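Putative uncharacterized protein ST0493 (Sulfolobus tokodaii, PDB 2RBG) is of unknown function, a small archaeal protein of the DUF5751 family that folds as a parallel alpha/beta domain with a disulfide. Local coordinates at residues Lys4-Ile10 against Lys35-Phe41; Phe17-Phe21 against Leu49-Ile53; Lys23-Val28 against Leu90-Cys94. All blocks are in the same frame, centred on the assembly; numbering follows the deposited sequence.

Contact 1. Residues Lys4-Ile10 against Lys35-Phe41; sequences KNILTLI and KTTINVF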
# COMPACT_ATOMS: atom_id res chain seq x y z
N LYS A 4 9.60 -2.78 -19.66
CA LYS A 4 9.04 -3.06 -20.97
C LYS A 4 7.86 -4.03 -20.94
O LYS A 4 7.02 -4.00 -21.83
CB LYS A 4 10.13 -3.64 -21.88
CG LYS A 4 11.35 -2.73 -22.05
CD LYS A 4 11.02 -1.49 -22.87
CE LYS A 4 10.69 -1.84 -24.31
NZ LYS A 4 10.39 -0.63 -25.12
N ASN A 5 7.81 -4.89 -19.94
CA ASN A 5 6.72 -5.86 -19.83
C ASN A 5 6.52 -6.23 -18.37
O ASN A 5 7.27 -7.02 -17.80
CB ASN A 5 7.02 -7.10 -20.67
CG ASN A 5 5.84 -8.07 -20.73
OD1 ASN A 5 4.68 -7.66 -20.71
ND2 ASN A 5 6.14 -9.36 -20.82
N ILE A 6 5.47 -5.66 -17.78
CA ILE A 6 5.14 -5.88 -16.38
C ILE A 6 4.40 -7.18 -16.12
O ILE A 6 3.41 -7.49 -16.79
CB ILE A 6 4.26 -4.72 -15.86
CG1 ILE A 6 4.96 -3.37 -16.12
CG2 ILE A 6 3.98 -4.91 -14.37
CD1 ILE A 6 6.29 -3.22 -15.41
N LEU A 7 4.88 -7.96 -15.16
CA LEU A 7 4.21 -9.20 -14.78
C LEU A 7 3.18 -8.78 -13.74
O LEU A 7 3.54 -8.29 -12.67
CB LEU A 7 5.18 -10.20 -14.14
CG LEU A 7 4.50 -11.45 -13.56
CD1 LEU A 7 3.85 -12.25 -14.68
CD2 LEU A 7 5.53 -12.29 -12.82
N THR A 8 1.90 -8.96 -14.06
CA THR A 8 0.83 -8.60 -13.14
C THR A 8 0.15 -9.86 -12.62
O THR A 8 -0.31 -10.69 -13.40
CB THR A 8 -0.22 -7.70 -13.82
OG1 THR A 8 0.37 -6.43 -14.13
CG2 THR A 8 -1.42 -7.47 -12.91
N LEU A 9 0.11 -10.00 -11.30
CA LEU A 9 -0.51 -11.15 -10.66
C LEU A 9 -1.68 -10.65 -9.82
O LEU A 9 -1.54 -9.69 -9.06
CB LEU A 9 0.49 -11.87 -9.76
CG LEU A 9 1.84 -12.22 -10.37
CD1 LEU A 9 2.69 -12.95 -9.34
CD2 LEU A 9 1.64 -13.09 -11.61
N ILE A 10 -2.83 -11.31 -9.96
CA ILE A 10 -4.00 -10.91 -9.19
C ILE A 10 -4.87 -12.09 -8.80
O ILE A 10 -5.10 -13.01 -9.59
CB ILE A 10 -4.87 -9.89 -9.96
CG1 ILE A 10 -6.14 -9.58 -9.16
CG2 ILE A 10 -5.24 -10.44 -11.34
CD1 ILE A 10 -6.95 -8.39 -9.69
N LYS A 35 3.24 -2.42 -21.92
CA LYS A 35 2.82 -3.82 -21.99
C LYS A 35 2.79 -4.49 -20.62
O LYS A 35 3.57 -4.15 -19.74
CB LYS A 35 3.78 -4.62 -22.88
CG LYS A 35 3.89 -4.16 -24.32
CD LYS A 35 5.00 -4.94 -25.02
CE LYS A 35 5.06 -4.62 -26.51
NZ LYS A 35 3.83 -5.07 -27.23
N THR A 36 1.90 -5.45 -20.47
CA THR A 36 1.81 -6.20 -19.23
C THR A 36 1.18 -7.55 -19.52
O THR A 36 0.32 -7.67 -20.39
CB THR A 36 0.95 -5.48 -18.15
OG1 THR A 36 0.95 -6.25 -16.95
CG2 THR A 36 -0.49 -5.30 -18.63
N THR A 37 1.66 -8.58 -18.83
CA THR A 37 1.11 -9.91 -19.00
C THR A 37 0.41 -10.16 -17.67
O THR A 37 1.04 -10.28 -16.62
CB THR A 37 2.22 -10.96 -19.28
OG1 THR A 37 1.63 -12.27 -19.34
CG2 THR A 37 3.29 -10.93 -18.20
N ILE A 38 -0.92 -10.19 -17.73
CA ILE A 38 -1.77 -10.35 -16.56
C ILE A 38 -2.16 -11.79 -16.28
O ILE A 38 -2.70 -12.48 -17.15
CB ILE A 38 -3.05 -9.50 -16.72
CG1 ILE A 38 -2.66 -8.06 -17.07
CG2 ILE A 38 -3.88 -9.55 -15.45
CD1 ILE A 38 -3.84 -7.18 -17.43
N ASN A 39 -1.90 -12.23 -15.06
CA ASN A 39 -2.21 -13.59 -14.64
C ASN A 39 -3.21 -13.55 -13.50
O ASN A 39 -2.92 -13.06 -12.41
CB ASN A 39 -0.92 -14.30 -14.20
CG ASN A 39 0.02 -14.53 -15.36
OD1 ASN A 39 -0.08 -15.54 -16.07
ND2 ASN A 39 0.92 -13.59 -15.59
N VAL A 40 -4.40 -14.08 -13.77
CA VAL A 40 -5.49 -14.08 -12.82
C VAL A 40 -5.75 -15.48 -12.27
O VAL A 40 -6.00 -16.41 -13.03
CB VAL A 40 -6.78 -13.56 -13.48
CG1 VAL A 40 -7.86 -13.35 -12.43
CG2 VAL A 40 -6.49 -12.28 -14.25
N PHE A 41 -5.69 -15.60 -10.95
CA PHE A 41 -5.93 -16.88 -10.29
C PHE A 41 -7.37 -16.84 -9.81
O PHE A 41 -7.69 -16.23 -8.79
CB PHE A 41 -4.93 -17.04 -9.16
CG PHE A 41 -3.50 -17.00 -9.64
CD1 PHE A 41 -2.91 -18.14 -10.18
CD2 PHE A 41 -2.79 -15.80 -9.64
CE1 PHE A 41 -1.63 -18.08 -10.73
CE2 PHE A 41 -1.50 -15.74 -10.18
CZ PHE A 41 -0.92 -16.88 -10.73

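Contact 2. Residues Phe17-Phe21 against Leu49-Ile53; sequences FENYF and LVTLI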
# COMPACT_ATOMS: atom_id res chain seq x y z
N PHE A 17 -13.06 -7.66 -9.19
CA PHE A 17 -12.37 -7.48 -10.47
C PHE A 17 -12.43 -6.08 -11.06
O PHE A 17 -11.41 -5.51 -11.45
CB PHE A 17 -12.86 -8.49 -11.50
CG PHE A 17 -12.31 -9.88 -11.31
CD1 PHE A 17 -10.94 -10.08 -11.19
CD2 PHE A 17 -13.16 -10.98 -11.24
CE1 PHE A 17 -10.42 -11.36 -11.00
CE2 PHE A 17 -12.66 -12.26 -11.05
CZ PHE A 17 -11.28 -12.45 -10.93
N GLU A 18 -13.63 -5.51 -11.15
CA GLU A 18 -13.77 -4.18 -11.72
C GLU A 18 -12.89 -3.15 -11.02
O GLU A 18 -12.15 -2.41 -11.67
CB GLU A 18 -15.24 -3.74 -11.70
CG GLU A 18 -16.11 -4.55 -12.64
CD GLU A 18 -17.56 -4.08 -12.66
OE1 GLU A 18 -17.80 -2.90 -13.01
OE2 GLU A 18 -18.45 -4.89 -12.34
N ASN A 19 -12.97 -3.09 -9.69
CA ASN A 19 -12.18 -2.13 -8.93
C ASN A 19 -10.68 -2.38 -9.03
O ASN A 19 -9.90 -1.44 -9.19
CB ASN A 19 -12.60 -2.14 -7.46
CG ASN A 19 -14.02 -1.65 -7.25
OD1 ASN A 19 -14.45 -0.68 -7.86
ND2 ASN A 19 -14.75 -2.33 -6.37
N TYR A 20 -10.27 -3.64 -8.92
CA TYR A 20 -8.85 -3.96 -8.99
C TYR A 20 -8.23 -3.75 -10.37
O TYR A 20 -7.07 -3.34 -10.45
CB TYR A 20 -8.57 -5.39 -8.53
CG TYR A 20 -8.40 -5.52 -7.03
CD1 TYR A 20 -9.47 -5.33 -6.16
CD2 TYR A 20 -7.15 -5.84 -6.48
CE1 TYR A 20 -9.32 -5.48 -4.78
CE2 TYR A 20 -6.99 -5.98 -5.10
CZ TYR A 20 -8.08 -5.80 -4.26
OH TYR A 20 -7.93 -5.97 -2.90
N PHE A 21 -8.96 -4.02 -11.44
CA PHE A 21 -8.37 -3.81 -12.75
C PHE A 21 -8.15 -2.33 -13.03
O PHE A 21 -7.31 -1.96 -13.84
CB PHE A 21 -9.21 -4.46 -13.85
CG PHE A 21 -8.76 -5.85 -14.19
CD1 PHE A 21 -9.05 -6.92 -13.35
CD2 PHE A 21 -7.96 -6.08 -15.31
CE1 PHE A 21 -8.54 -8.19 -13.60
CE2 PHE A 21 -7.45 -7.36 -15.58
CZ PHE A 21 -7.74 -8.41 -14.72
N LEU A 49 -14.94 -12.82 -17.23
CA LEU A 49 -14.01 -11.84 -16.69
C LEU A 49 -13.94 -10.63 -17.62
O LEU A 49 -14.08 -9.49 -17.18
CB LEU A 49 -12.61 -12.44 -16.55
CG LEU A 49 -11.53 -11.43 -16.15
CD1 LEU A 49 -11.84 -10.84 -14.79
CD2 LEU A 49 -10.17 -12.11 -16.14
N VAL A 50 -13.70 -10.89 -18.90
CA VAL A 50 -13.59 -9.82 -19.89
C VAL A 50 -14.84 -8.94 -19.88
O VAL A 50 -14.76 -7.74 -20.14
CB VAL A 50 -13.40 -10.40 -21.31
CG1 VAL A 50 -13.28 -9.28 -22.32
CG2 VAL A 50 -12.15 -11.28 -21.34
N THR A 51 -15.98 -9.54 -19.58
CA THR A 51 -17.23 -8.80 -19.52
C THR A 51 -17.19 -7.86 -18.31
O THR A 51 -17.55 -6.69 -18.41
CB THR A 51 -18.43 -9.75 -19.40
OG1 THR A 51 -18.56 -10.50 -20.61
CG2 THR A 51 -19.72 -8.97 -19.15
N LEU A 52 -16.74 -8.38 -17.17
CA LEU A 52 -16.65 -7.58 -15.95
C LEU A 52 -15.67 -6.41 -16.06
O LEU A 52 -15.94 -5.32 -15.56
CB LEU A 52 -16.25 -8.46 -14.76
CG LEU A 52 -17.28 -9.46 -14.24
CD1 LEU A 52 -16.66 -10.28 -13.12
CD2 LEU A 52 -18.51 -8.72 -13.74
N ILE A 53 -14.53 -6.64 -16.70
CA ILE A 53 -13.52 -5.59 -16.82
C ILE A 53 -13.52 -4.86 -18.15
O ILE A 53 -12.56 -4.15 -18.48
CB ILE A 53 -12.10 -6.16 -16.57
CG1 ILE A 53 -11.72 -7.13 -17.69
CG2 ILE A 53 -12.05 -6.86 -15.22
CD1 ILE A 53 -10.30 -7.63 -17.60

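Contact 3. Residues Lys23-Val28 against Leu90-Cys94; sequences KIFLDV and LLVYC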
# COMPACT_ATOMS: atom_id res chain seq x y z
N LYS A 23 -7.03 -0.39 -10.80
CA LYS A 23 -5.74 -0.18 -10.15
C LYS A 23 -4.60 -0.70 -11.03
O LYS A 23 -3.57 -0.04 -11.18
CB LYS A 23 -5.68 -0.91 -8.80
CG LYS A 23 -6.60 -0.37 -7.73
CD LYS A 23 -6.36 -1.10 -6.40
CE LYS A 23 -7.11 -0.45 -5.26
NZ LYS A 23 -6.65 0.94 -5.03
N ILE A 24 -4.80 -1.88 -11.60
CA ILE A 24 -3.78 -2.48 -12.45
C ILE A 24 -3.29 -1.52 -13.53
O ILE A 24 -2.09 -1.33 -13.69
CB ILE A 24 -4.30 -3.77 -13.12
CG1 ILE A 24 -4.47 -4.86 -12.05
CG2 ILE A 24 -3.34 -4.22 -14.22
CD1 ILE A 24 -5.15 -6.12 -12.55
N PHE A 25 -4.21 -0.92 -14.27
CA PHE A 25 -3.79 -0.02 -15.34
C PHE A 25 -3.19 1.29 -14.85
O PHE A 25 -2.34 1.87 -15.52
CB PHE A 25 -4.95 0.19 -16.31
CG PHE A 25 -5.24 -1.02 -17.16
CD1 PHE A 25 -4.32 -1.45 -18.12
CD2 PHE A 25 -6.39 -1.77 -16.96
CE1 PHE A 25 -4.53 -2.61 -18.86
CE2 PHE A 25 -6.62 -2.94 -17.70
CZ PHE A 25 -5.69 -3.36 -18.65
N LEU A 26 -3.61 1.76 -13.68
CA LEU A 26 -3.04 2.97 -13.11
C LEU A 26 -1.56 2.69 -12.85
O LEU A 26 -0.69 3.49 -13.18
CB LEU A 26 -3.72 3.33 -11.79
CG LEU A 26 -4.74 4.47 -11.75
CD1 LEU A 26 -5.94 4.10 -12.56
CD2 LEU A 26 -5.16 4.74 -10.31
N ASP A 27 -1.28 1.53 -12.27
CA ASP A 27 0.08 1.15 -11.95
C ASP A 27 0.92 0.84 -13.19
O ASP A 27 2.09 1.24 -13.27
CB ASP A 27 0.10 -0.04 -10.99
CG ASP A 27 -0.41 0.33 -9.61
OD1 ASP A 27 -0.08 1.44 -9.13
OD2 ASP A 27 -1.13 -0.48 -8.99
N VAL A 28 0.33 0.15 -14.16
CA VAL A 28 1.08 -0.16 -15.38
C VAL A 28 1.46 1.13 -16.10
O VAL A 28 2.61 1.30 -16.52
CB VAL A 28 0.26 -1.06 -16.33
CG1 VAL A 28 0.96 -1.15 -17.69
CG2 VAL A 28 0.11 -2.46 -15.73
N LEU A 90 7.10 -6.05 -11.60
CA LEU A 90 6.10 -6.88 -10.94
C LEU A 90 5.01 -6.09 -10.21
O LEU A 90 5.31 -5.15 -9.48
CB LEU A 90 6.78 -7.81 -9.94
CG LEU A 90 5.87 -8.70 -9.08
CD1 LEU A 90 5.16 -9.72 -9.96
CD2 LEU A 90 6.71 -9.40 -8.02
N LEU A 91 3.76 -6.50 -10.42
CA LEU A 91 2.61 -5.89 -9.75
C LEU A 91 1.84 -7.03 -9.10
O LEU A 91 1.59 -8.06 -9.74
CB LEU A 91 1.71 -5.16 -10.76
CG LEU A 91 2.28 -3.85 -11.32
CD1 LEU A 91 1.35 -3.32 -12.41
CD2 LEU A 91 2.43 -2.83 -10.20
N VAL A 92 1.47 -6.86 -7.84
CA VAL A 92 0.76 -7.90 -7.10
C VAL A 92 -0.53 -7.38 -6.47
O VAL A 92 -0.51 -6.36 -5.79
CB VAL A 92 1.66 -8.50 -5.99
CG1 VAL A 92 0.87 -9.49 -5.15
CG2 VAL A 92 2.88 -9.17 -6.61
N TYR A 93 -1.63 -8.10 -6.68
CA TYR A 93 -2.92 -7.71 -6.12
C TYR A 93 -3.70 -8.89 -5.54
O TYR A 93 -3.74 -9.97 -6.13
CB TYR A 93 -3.80 -7.07 -7.19
CG TYR A 93 -3.14 -5.94 -7.93
CD1 TYR A 93 -3.26 -4.62 -7.48
CD2 TYR A 93 -2.39 -6.18 -9.08
CE1 TYR A 93 -2.64 -3.58 -8.16
CE2 TYR A 93 -1.78 -5.15 -9.76
CZ TYR A 93 -1.90 -3.85 -9.30
OH TYR A 93 -1.28 -2.83 -9.99
N CYS A 94 -4.35 -8.66 -4.41
CA CYS A 94 -5.18 -9.68 -3.78
C CYS A 94 -6.09 -9.03 -2.75
O CYS A 94 -5.92 -7.86 -2.41
CB CYS A 94 -4.31 -10.73 -3.07
SG CYS A 94 -3.71 -10.26 -1.41

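Contact 1. Residues Lys4-Ile10 against Lys35-Phe41
Thr8 and Thr36 cross obliquely, hydroxyl to hydroxyl, on one face of two neighbouring strands, 6-10 and 35-41, which run parallel and pair residue for residue from Ile6-Thr36 to Ile10-Val40. Main-chain bonds alternate along the pair, starting with Ile6 N to Lys35 O (3.1 Å) and ending with Phe41 N to Ile10 O. Ile6, Thr8 and Ile10 share one face with Thr36, Ile38 and Val40. At its far end CG2 of Ile10 sits against CG2 of Val40 at 3.7 Å, the two side chains pointing the same way. In the middle CG2 of Thr8 lies beside CG2 of Ile38 (4.1 Å). Helix 17-31 covers this face, with Ile24 on Thr8 and Phe17 on Val40. The other face carries Leu7, Leu9, Thr37 and Asn39. The CD1 methyl of Leu7 drops into the notch between CG2 of Thr37 (3.8 Å) and ND2 of Asn39 (3.3 Å), the Leu7 and Asn39 side chains crossing at about a right angle. CD2 of Leu9 rests on CB of Asn39 and reaches the edge of the Phe41 ring. The Asn39 amide turns its OD1 to the indole NH of Trp70. Thr36 holds OG1 anti to its own backbone N (chi1 -178°), from where it donates to Ile6 O (2.8 Å) from above the carbonyl plane. Thr37 N binds the same oxygen. Thr8 OG1 in turn donates to Thr36 OG1 (2.9 Å). The beta-alpha-beta unit thus keeps two buried hydroxyls in its core as a short relay ending on a main-chain carbonyl, which satisfies polar atoms amid aliphatic packing.

Contact 2. Residues Phe17-Phe21 against Leu49-Ile53
Leu49 sets its CD1 methyl over the centre of the Phe17 ring, 3.7 Å from the centroid and 13° off the ring normal. It is a CH-pi contact, with the two side chains crossing at about a right angle. One turn on, Ile53 makes a second CH-pi contact, with Phe21, less centrally placed. Its CD1 lies over one ring face, displaced toward the rim, and is 3.5 Å from CE2 of Phe21. CG2 of Ile53 is as near to CD1 of Phe21, so both arms of the isoleucine follow the ring. A chi1 of 66° places CG1 between the backbone N and carbonyl carbon and sends the two arms to the same ring. CD1 of Leu52 is 4.0 Å from CD2 of Phe17. Helical bonds from Phe21 N to Phe17 O and from Ile53 N to Leu49 O space each pair four residues apart. Further out, Val40 of strand 35-41 touches Phe17, Phe21 and Leu49, and Leu67 and Leu69 of strand 64-70 also touch Leu49. Helix 17-31 and the end of helix 46-52, with Ile53 just beyond it, therefore join on one side of the sheet through methyl groups laid on aromatic faces, an association that rests on dispersion and hydrophobic burial.

Contact 3. Residues Lys23-Val28 against Leu90-Cys94
Tyr93 reaches from strand 89-94 to Asp27 on helix 17-31, which packs over one face of the parallel sheet of this alpha/beta fold. The short segments run nearly antiparallel, at 161°, and their axes approach to 9.9 Å, so side chains bridge the gap. The tight part is buried. CG1 of Ile24 lies over one face of the Tyr93 ring, offset toward the rim, and comes to 3.5 Å from CE2. This is a CH-pi contact, 4.0 Å from CG1 to the ring centroid. A little further along the helix, CG2 of Val28 meets CD1 of Leu91 at 3.6 Å, the two side chains crossing at about a right angle. CD2 of Leu91 also presses on CB of Asp27 (3.7 Å). Leu91 thus touches two successive helix residues, Asp27 and Val28, and Ile6 and Thr8 of the adjoining strand touch it as well.

The looser side lies at Lys23, which is partly exposed. CB of Lys23 comes obliquely to the ring, 4.1 Å from CE1 of Tyr93. The lysine chain then leads away from the strand. The ammonium forms a salt bridge with Asp76 of the second subunit and a cation-pi contact with Phe121, so the end of Lys23 reaches the second subunit. Asp27, also partly exposed, is held by Tyr93. With chi1 of Asp27 at -69°, the Asp27 and Tyr93 side chains pass each other in opposite directions, and the carboxylate lies nearly coplanar with the ring, 19° apart. Tyr93 OH donates to the anti lone pair of Asp27 OD2 at 2.6 Å.

In the fold
Helix 17-31 ties the three contacts together. It is the crossover of the beta-alpha-beta unit whose strands pair in contact 1, and it supplies one segment to contact 2 and one to contact 3. Contacts 1 and 3 are nearest, with centres 8 Å apart, since strands 6-11 and 89-94 are neighbours; Leu7 O lies 2.9 Å from Leu91 N. Contact 2 is about 14 Å from contact 1 and 13 Å from contact 3, centre to centre. It meets the sheet where Val40 CG1 is 3.5 Å from Phe17 CE1. Tyr20 OH, 2.8 Å from Cys94 O, joins contact 2 to the strand end whose Cys94 is disulfide-bonded to Cys122.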